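Local coordinates for protein putative endoribonuclease (PDB 3LYB) that is a putative endoribonuclease of the L-PSP (YjgF-like) family, inferred to be a hydrolase, whose exact substrate is not established, at residues B[99-102]-B[106-109]; B[51-56]-B[114-119]; B[15-20]-B[85-90]. One frame throughout, in Å; residues are numbered along the deposited sequence.

Contact 1: residues B[99-102]-B[106-109]; sequences QYFR and HFPY
Phe101 and His106 are the nearest backbone positions here, 7.8 Å from CA to CA, where strand 94-101 runs out and the chain comes round after a short link into helix 107-115. The strand residue Phe101 points its CB toward residues 106-109, as His106 does toward the strand, while the CB of Phe107 leaves to one side. The Phe101 ring is what fills the join. Its CG stands anti to the carbonyl carbon (chi1 -68°), which turns the CD2-CE2-CZ side of the ring to His106 and Phe107. His106 CB sits at the edge of that ring, 4.1 Å from Phe101 CD2. Further out, Phe101 CE2 comes to 4.0 Å from Phe107 CA. Phe101 CZ then meets the rim of the Phe107 ring, near its plane, at 3.8 Å from Phe107 CD1; seen from the Phe101 ring, that carbon arrives obliquely. These are apolar contacts throughout. Tyr110 of the same helix adds an edge-to-face ring contact to Phe101. The unit is the beta-alpha-beta crossover from strand 94-101 through helix 107-115 to strand 124-129, with Val127 of the last strand against both phenylalanines and Ile69 of helix 60-85 against His106.

Contact 2: residues B[51-56]-B[114-119]; sequences RELLGA and RKLFYP
Leu53 sends its CG away from its own backbone N (chi1 -176°), whereas Leu116 turns its CG beside its backbone N (chi1 -47°), and the two branched side chains reach toward each other tip to tip. They join the Schellman motif that ends helix 48-54 to residues 114-119, at the far end of helix 107-115. Leu116 does most of the touching through one methyl: its CD1 is 3.9 Å from Leu53 CG and 4.0 Å from Leu54 CD2. The same methyl also lies against the backbone, 3.5 Å from Leu53 O. Leu54 approaches at about a right angle to Leu116, and it also packs on Trp74 of helix 60-85. This is a small apolar seam, partly open, with Leu53 and Leu116 exposed and Leu54 buried. Nearby, Arg112 of helix 107-115 donates from NH1 to Leu54 O, adding a polar tie between the two helices. Lys115 takes no part here; its NZ forms a salt bridge with Glu59 of a neighbouring subunit. In the Schellman motif Gly55 is the C-prime residue, at positive phi; its N makes a weak bond to Glu52 O, and the wider bond runs from Ala56 N to Arg51 O at 3.1 Å.

Contact 3: residues B[15-20]-B[85-90]; sequences AAWRRA and ASAGGQ
Trp17 lays one face of its indole over Ala87, and its NE1 makes a weak hydrogen bond to Ser86 OG; nearly all the surface buried between residues 15-20 and 85-90 belongs to these three residues. The indole gets there because chi1 is 55°, which sets CG between the backbone N and the carbonyl carbon and carries the ring off strand 17-20 toward the 85-90 turn. Ala87 CB stands above the six-membered ring, 3.8 Å from its centroid and only 15° off the ring normal, a CH-pi contact over the face of that ring. The nearest ring atom is Trp17 CH2, at 3.7 Å from Ala87 CB. Beside it, Ser86 O approaches Trp17 CZ2 obliquely, 3.5 Å away.

The polar element is slight. Trp17 NE1 donates to Ser86 OG over 3.4 Å with an N-H...O angle of 125°, a weak, bent bond, the oxygen lying oblique to the indole. The firmer partner of Ser86 OG is Thr83 O in the last turn of helix 60-85, which holds the hydroxyl close to its own helix and probably fixes it as the acceptor for the indole. Trp17 also packs against Ile24 of strand 23-26, the antiparallel neighbour of its own strand. Arg18 instead packs on Ile95 of a neighbouring subunit.

Ser86 and Ala87 lie in the turn that ends the helix, where Gly88 is the C-prime residue, with positive phi, and Gly88 N bonds to Ala85 O at 2.9 Å. What Trp17 covers is thus a Schellman motif, with the aromatic side chain of an N-terminal beta-hairpin lying on the C-terminal cap of the long helix that backs the sheet.

In the fold
Contacts 1 and 2 both use helix 107-115, one near its start and one near its end, with centres 15 Å apart; they touch where Gln99 OE1 lies 3.2 Å from Arg114 NH1. Contact 3 stands apart, its centre 25 Å from that of contact 1 and across the chain's centre, and 24 Å from that of contact 2, although nearest atoms of 2 and 3 are about 7 Å apart. Helix 60-85 links all three, packing on His106 and Leu54 and ending just before Ser86. The Phe101 side chain is about 10 Å from a bound calcium ion and that of Leu54 about 13 Å from one; Asn41 and Asp45 are ligands of a calcium ion.

Contact 1: residues B[99-102]-B[106-109]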
loop_
_atom_site.group_PDB
_atom_site.type_symbol
_atom_site.label_atom_id
_atom_site.label_comp_id
_atom_site.label_asym_id
_atom_site.label_seq_id
_atom_site.Cartn_x
_atom_site.Cartn_y
_atom_site.Cartn_z
ATOM N N GLN B 99 -18.933 20.975 5.023
ATOM C CA GLN B 99 -17.857 20.556 5.910
ATOM C C GLN B 99 -17.015 19.412 5.348
ATOM O O GLN B 99 -17.527 18.340 5.045
ATOM C CB GLN B 99 -18.437 20.165 7.260
ATOM C CG GLN B 99 -19.116 21.335 7.991
ATOM C CD GLN B 99 -20.479 20.958 8.516
ATOM O OE1 GLN B 99 -20.822 21.296 9.632
ATOM N NE2 GLN B 99 -21.273 20.261 7.704
ATOM N N TYR B 100 -15.712 19.656 5.249
ATOM C CA TYR B 100 -14.751 18.757 4.637
ATOM C C TYR B 100 -13.808 18.169 5.678
ATOM O O TYR B 100 -13.140 18.899 6.397
ATOM C CB TYR B 100 -13.928 19.552 3.634
ATOM C CG TYR B 100 -14.709 20.162 2.484
ATOM C CD1 TYR B 100 -15.113 19.376 1.411
ATOM C CD2 TYR B 100 -15.014 21.527 2.462
ATOM C CE1 TYR B 100 -15.812 19.909 0.352
ATOM C CE2 TYR B 100 -15.716 22.090 1.392
ATOM C CZ TYR B 100 -16.100 21.266 0.329
ATOM O OH TYR B 100 -16.796 21.773 -0.753
ATOM N N PHE B 101 -13.741 16.845 5.739
ATOM C CA PHE B 101 -12.882 16.156 6.696
ATOM C C PHE B 101 -11.827 15.329 6.016
ATOM O O PHE B 101 -12.072 14.748 4.955
ATOM C CB PHE B 101 -13.688 15.155 7.518
ATOM C CG PHE B 101 -14.676 15.764 8.451
ATOM C CD1 PHE B 101 -15.862 16.319 7.973
ATOM C CD2 PHE B 101 -14.442 15.742 9.831
ATOM C CE1 PHE B 101 -16.797 16.855 8.862
ATOM C CE2 PHE B 101 -15.377 16.280 10.725
ATOM C CZ PHE B 101 -16.561 16.840 10.232
ATOM N N ARG B 102 -10.675 15.222 6.658
ATOM C CA ARG B 102 -9.698 14.205 6.309
ATOM C C ARG B 102 -10.119 12.833 6.815
ATOM O O ARG B 102 -9.682 11.821 6.297
ATOM C CB ARG B 102 -8.322 14.563 6.886
ATOM C CG ARG B 102 -7.613 15.581 6.020
ATOM C CD ARG B 102 -6.135 15.593 6.171
ATOM N NE ARG B 102 -5.525 14.478 5.486
ATOM C CZ ARG B 102 -4.602 13.675 6.012
ATOM N NH1 ARG B 102 -4.146 13.877 7.242
ATOM N NH2 ARG B 102 -4.105 12.684 5.278
ATOM N N HIS B 106 -13.726 11.543 12.899
ATOM C CA HIS B 106 -13.649 12.783 13.647
ATOM C C HIS B 106 -15.015 13.488 13.771
ATOM O O HIS B 106 -15.147 14.499 14.464
ATOM C CB HIS B 106 -12.699 13.739 12.920
ATOM C CG HIS B 106 -11.244 13.440 13.111
ATOM N ND1 HIS B 106 -10.294 13.759 12.164
ATOM C CD2 HIS B 106 -10.569 12.873 14.138
ATOM C CE1 HIS B 106 -9.097 13.404 12.598
ATOM N NE2 HIS B 106 -9.237 12.865 13.792
ATOM N N PHE B 107 -16.023 12.971 13.081
ATOM C CA PHE B 107 -17.316 13.625 13.055
ATOM C C PHE B 107 -17.992 13.886 14.408
ATOM O O PHE B 107 -18.458 15.000 14.650
ATOM C CB PHE B 107 -18.309 12.920 12.136
ATOM C CG PHE B 107 -19.566 13.670 12.009
ATOM C CD1 PHE B 107 -19.600 14.832 11.262
ATOM C CD2 PHE B 107 -20.688 13.283 12.724
ATOM C CE1 PHE B 107 -20.771 15.584 11.180
ATOM C CE2 PHE B 107 -21.858 14.041 12.662
ATOM C CZ PHE B 107 -21.898 15.192 11.880
ATOM N N PRO B 108 -18.073 12.861 15.280
ATOM C CA PRO B 108 -18.608 13.074 16.627
ATOM C C PRO B 108 -17.963 14.248 17.371
ATOM O O PRO B 108 -18.646 14.947 18.109
ATOM C CB PRO B 108 -18.270 11.761 17.336
ATOM C CG PRO B 108 -18.305 10.739 16.232
ATOM C CD PRO B 108 -17.774 11.436 15.028
ATOM N N TYR B 109 -16.669 14.462 17.189
ATOM C CA TYR B 109 -15.997 15.597 17.822
ATOM C C TYR B 109 -16.485 16.912 17.240
ATOM O O TYR B 109 -16.805 17.850 17.977
ATOM C CB TYR B 109 -14.482 15.517 17.650
ATOM C CG TYR B 109 -13.855 14.364 18.357
ATOM C CD1 TYR B 109 -13.437 13.237 17.653
ATOM C CD2 TYR B 109 -13.678 14.388 19.726
ATOM C CE1 TYR B 109 -12.837 12.160 18.301
ATOM C CE2 TYR B 109 -13.081 13.315 20.388
ATOM C CZ TYR B 109 -12.661 12.207 19.669
ATOM O OH TYR B 109 -12.071 11.160 20.324
#

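Contact 2: residues B[51-56]-B[114-119]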
loop_
_atom_site.group_PDB
_atom_site.type_symbol
_atom_site.label_atom_id
_atom_site.label_comp_id
_atom_site.label_asym_id
_atom_site.label_seq_id
_atom_site.Cartn_x
_atom_site.Cartn_y
_atom_site.Cartn_z
ATOM N N ARG B 51 -11.458 25.057 26.435
ATOM C CA ARG B 51 -11.016 23.686 26.484
ATOM C C ARG B 51 -12.021 22.763 27.144
ATOM O O ARG B 51 -12.436 21.757 26.528
ATOM C CB ARG B 51 -9.662 23.577 27.169
ATOM C CG ARG B 51 -8.617 24.374 26.483
ATOM C CD ARG B 51 -7.370 24.430 27.307
ATOM N NE ARG B 51 -6.561 25.571 26.889
ATOM C CZ ARG B 51 -5.308 25.775 27.260
ATOM N NH1 ARG B 51 -4.686 24.894 28.049
ATOM N NH2 ARG B 51 -4.681 26.850 26.816
ATOM N N GLU B 52 -12.416 23.076 28.387
ATOM C CA GLU B 52 -13.341 22.146 29.091
ATOM C C GLU B 52 -14.727 22.286 28.470
ATOM O O GLU B 52 -15.527 21.378 28.533
ATOM C CB GLU B 52 -13.237 22.169 30.656
ATOM C CG GLU B 52 -14.099 21.106 31.512
ATOM C CD GLU B 52 -13.775 19.580 31.336
ATOM O OE1 GLU B 52 -12.917 19.023 32.083
ATOM O OE2 GLU B 52 -14.448 18.912 30.497
ATOM N N LEU B 53 -14.939 23.369 27.743
ATOM C CA LEU B 53 -16.147 23.508 26.927
ATOM C C LEU B 53 -16.157 22.635 25.653
ATOM O O LEU B 53 -17.230 22.356 25.096
ATOM C CB LEU B 53 -16.365 24.977 26.545
ATOM C CG LEU B 53 -17.625 25.351 25.772
ATOM C CD1 LEU B 53 -18.862 25.076 26.599
ATOM C CD2 LEU B 53 -17.553 26.796 25.395
ATOM N N LEU B 54 -14.977 22.234 25.176
ATOM C CA LEU B 54 -14.899 21.270 24.076
ATOM C C LEU B 54 -14.856 19.838 24.620
ATOM O O LEU B 54 -14.935 18.885 23.860
ATOM C CB LEU B 54 -13.718 21.552 23.132
ATOM C CG LEU B 54 -13.605 22.966 22.531
ATOM C CD1 LEU B 54 -12.249 23.220 21.851
ATOM C CD2 LEU B 54 -14.787 23.348 21.631
ATOM N N GLY B 55 -14.746 19.693 25.933
ATOM C CA GLY B 55 -14.801 18.377 26.549
ATOM C C GLY B 55 -13.436 17.842 26.939
ATOM O O GLY B 55 -13.264 16.629 27.082
ATOM N N ALA B 56 -12.459 18.732 27.113
ATOM C CA ALA B 56 -11.161 18.315 27.636
ATOM C C ALA B 56 -11.331 17.591 28.979
ATOM O O ALA B 56 -12.196 17.947 29.781
ATOM C CB ALA B 56 -10.248 19.506 27.775
ATOM N N ARG B 114 -20.186 21.820 17.018
ATOM C CA ARG B 114 -21.156 22.557 16.220
ATOM C C ARG B 114 -22.402 22.876 17.032
ATOM O O ARG B 114 -22.950 23.961 16.907
ATOM C CB ARG B 114 -21.529 21.836 14.931
ATOM C CG ARG B 114 -22.219 22.761 13.962
ATOM C CD ARG B 114 -22.681 22.105 12.705
ATOM N NE ARG B 114 -23.400 20.861 12.942
ATOM C CZ ARG B 114 -23.851 20.065 11.974
ATOM N NH1 ARG B 114 -23.670 20.394 10.691
ATOM N NH2 ARG B 114 -24.482 18.937 12.283
ATOM N N LYS B 115 -22.831 21.943 17.869
ATOM C CA LYS B 115 -23.922 22.187 18.809
ATOM C C LYS B 115 -23.737 23.477 19.646
ATOM O O LYS B 115 -24.698 24.229 19.864
ATOM C CB LYS B 115 -24.093 21.001 19.744
ATOM C CG LYS B 115 -24.882 19.871 19.165
ATOM C CD LYS B 115 -24.917 18.709 20.176
ATOM C CE LYS B 115 -25.467 17.426 19.554
ATOM N NZ LYS B 115 -24.988 16.210 20.269
ATOM N N LEU B 116 -22.510 23.727 20.103
ATOM C CA LEU B 116 -22.209 24.944 20.854
ATOM C C LEU B 116 -22.473 26.244 20.089
ATOM O O LEU B 116 -22.515 27.300 20.697
ATOM C CB LEU B 116 -20.753 24.953 21.360
ATOM C CG LEU B 116 -20.133 23.731 22.054
ATOM C CD1 LEU B 116 -18.654 23.971 22.328
ATOM C CD2 LEU B 116 -20.861 23.313 23.325
ATOM N N PHE B 117 -22.627 26.176 18.773
ATOM C CA PHE B 117 -22.801 27.386 17.968
ATOM C C PHE B 117 -24.213 27.491 17.421
ATOM O O PHE B 117 -24.650 28.571 17.013
ATOM C CB PHE B 117 -21.825 27.413 16.788
ATOM C CG PHE B 117 -20.421 27.701 17.174
ATOM C CD1 PHE B 117 -19.616 26.705 17.708
ATOM C CD2 PHE B 117 -19.895 28.969 16.995
ATOM C CE1 PHE B 117 -18.318 26.980 18.078
ATOM C CE2 PHE B 117 -18.602 29.258 17.347
ATOM C CZ PHE B 117 -17.801 28.263 17.884
ATOM N N TYR B 118 -24.894 26.353 17.375
ATOM C CA TYR B 118 -26.273 26.276 16.970
ATOM C C TYR B 118 -27.000 25.503 18.057
ATOM O O TYR B 118 -27.287 24.295 17.886
ATOM C CB TYR B 118 -26.397 25.532 15.653
ATOM C CG TYR B 118 -25.751 26.224 14.489
ATOM C CD1 TYR B 118 -26.409 27.257 13.816
ATOM C CD2 TYR B 118 -24.488 25.842 14.048
ATOM C CE1 TYR B 118 -25.829 27.890 12.741
ATOM C CE2 TYR B 118 -23.893 26.477 12.969
ATOM C CZ TYR B 118 -24.570 27.497 12.321
ATOM O OH TYR B 118 -23.989 28.125 11.253
ATOM N N PRO B 119 -27.284 26.182 19.194
ATOM C CA PRO B 119 -27.972 25.511 20.294
ATOM C C PRO B 119 -29.440 25.317 19.909
ATOM O O PRO B 119 -30.012 24.236 20.153
ATOM C CB PRO B 119 -27.814 26.488 21.459
ATOM C CG PRO B 119 -27.699 27.866 20.810
ATOM C CD PRO B 119 -27.178 27.646 19.399
#

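Contact 3: residues B[15-20]-B[85-90]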
loop_
_atom_site.group_PDB
_atom_site.type_symbol
_atom_site.label_atom_id
_atom_site.label_comp_id
_atom_site.label_asym_id
_atom_site.label_seq_id
_atom_site.Cartn_x
_atom_site.Cartn_y
_atom_site.Cartn_z
ATOM N N ALA B 15 -11.105 36.328 -1.355
ATOM C CA ALA B 15 -11.903 37.289 -0.600
ATOM C C ALA B 15 -12.543 36.596 0.618
ATOM O O ALA B 15 -13.294 35.623 0.458
ATOM C CB ALA B 15 -12.979 37.915 -1.509
ATOM N N ALA B 16 -12.254 37.092 1.823
ATOM C CA ALA B 16 -12.782 36.483 3.047
ATOM C C ALA B 16 -14.278 36.169 2.905
ATOM O O ALA B 16 -14.686 35.012 3.044
ATOM C CB ALA B 16 -12.503 37.370 4.271
ATOM N N TRP B 17 -15.074 37.209 2.617
ATOM C CA TRP B 17 -16.501 37.087 2.270
ATOM C C TRP B 17 -16.913 37.987 1.106
ATOM O O TRP B 17 -16.133 38.797 0.614
ATOM C CB TRP B 17 -17.413 37.338 3.475
ATOM C CG TRP B 17 -17.205 38.652 4.188
ATOM C CD1 TRP B 17 -16.252 38.935 5.135
ATOM C CD2 TRP B 17 -17.988 39.843 4.047
ATOM N NE1 TRP B 17 -16.394 40.227 5.582
ATOM C CE2 TRP B 17 -17.449 40.808 4.928
ATOM C CE3 TRP B 17 -19.086 40.197 3.251
ATOM C CZ2 TRP B 17 -17.971 42.101 5.037
ATOM C CZ3 TRP B 17 -19.606 41.490 3.359
ATOM C CH2 TRP B 17 -19.049 42.422 4.245
ATOM N N ARG B 18 -18.158 37.823 0.674
ATOM C CA ARG B 18 -18.703 38.533 -0.477
ATOM C C ARG B 18 -20.217 38.525 -0.403
ATOM O O ARG B 18 -20.822 37.488 -0.099
ATOM C CB ARG B 18 -18.260 37.859 -1.781
ATOM C CG ARG B 18 -18.685 38.574 -3.042
ATOM C CD ARG B 18 -17.777 39.754 -3.300
ATOM N NE ARG B 18 -16.456 39.314 -3.740
ATOM C CZ ARG B 18 -16.091 39.232 -5.016
ATOM N NH1 ARG B 18 -16.949 39.569 -5.978
ATOM N NH2 ARG B 18 -14.866 38.819 -5.333
ATOM N N ARG B 19 -20.813 39.690 -0.678
ATOM C CA ARG B 19 -22.266 39.851 -0.738
ATOM C C ARG B 19 -22.775 39.720 -2.171
ATOM O O ARG B 19 -22.102 40.123 -3.121
ATOM C CB ARG B 19 -22.700 41.186 -0.131
ATOM C CG ARG B 19 -24.196 41.476 -0.266
ATOM C CD ARG B 19 -24.636 42.674 0.564
ATOM N NE ARG B 19 -24.893 42.342 1.966
ATOM C CZ ARG B 19 -25.978 41.698 2.389
ATOM N NH1 ARG B 19 -26.914 41.295 1.526
ATOM N NH2 ARG B 19 -26.126 41.445 3.678
ATOM N N ALA B 20 -23.954 39.116 -2.304
ATOM C CA ALA B 20 -24.633 38.947 -3.581
ATOM C C ALA B 20 -26.126 38.834 -3.306
ATOM O O ALA B 20 -26.608 37.790 -2.831
ATOM C CB ALA B 20 -24.120 37.711 -4.303
ATOM N N ALA B 85 -20.043 38.374 11.883
ATOM C CA ALA B 85 -20.270 39.555 12.691
ATOM C C ALA B 85 -19.793 40.796 11.949
ATOM O O ALA B 85 -20.477 41.809 11.948
ATOM C CB ALA B 85 -19.578 39.419 14.037
ATOM N N SER B 86 -18.647 40.698 11.280
ATOM C CA SER B 86 -18.056 41.829 10.549
ATOM C C SER B 86 -18.868 42.221 9.297
ATOM O O SER B 86 -18.393 42.976 8.431
ATOM C CB SER B 86 -16.595 41.532 10.170
ATOM O OG SER B 86 -16.493 40.978 8.860
ATOM N N ALA B 87 -20.088 41.697 9.205
ATOM C CA ALA B 87 -20.993 42.010 8.109
ATOM C C ALA B 87 -22.409 42.213 8.663
ATOM O O ALA B 87 -23.377 42.368 7.905
ATOM C CB ALA B 87 -20.960 40.902 7.072
ATOM N N GLY B 88 -22.516 42.204 9.995
ATOM C CA GLY B 88 -23.762 42.537 10.680
ATOM C C GLY B 88 -24.628 41.379 11.151
ATOM O O GLY B 88 -25.551 41.591 11.943
ATOM N N GLY B 89 -24.338 40.161 10.683
ATOM C CA GLY B 89 -25.170 38.984 10.983
ATOM C C GLY B 89 -24.707 38.180 12.179
ATOM O O GLY B 89 -23.619 38.424 12.701
ATOM N N GLN B 90 -25.532 37.216 12.595
ATOM C CA GLN B 90 -25.246 36.333 13.732
ATOM C C GLN B 90 -25.141 34.873 13.277
ATOM O O GLN B 90 -25.488 34.544 12.134
ATOM C CB GLN B 90 -26.358 36.464 14.767
ATOM C CG GLN B 90 -27.742 36.581 14.124
ATOM C CD GLN B 90 -28.898 36.657 15.116
ATOM O OE1 GLN B 90 -29.981 37.153 14.774
ATOM N NE2 GLN B 90 -28.688 36.151 16.336
#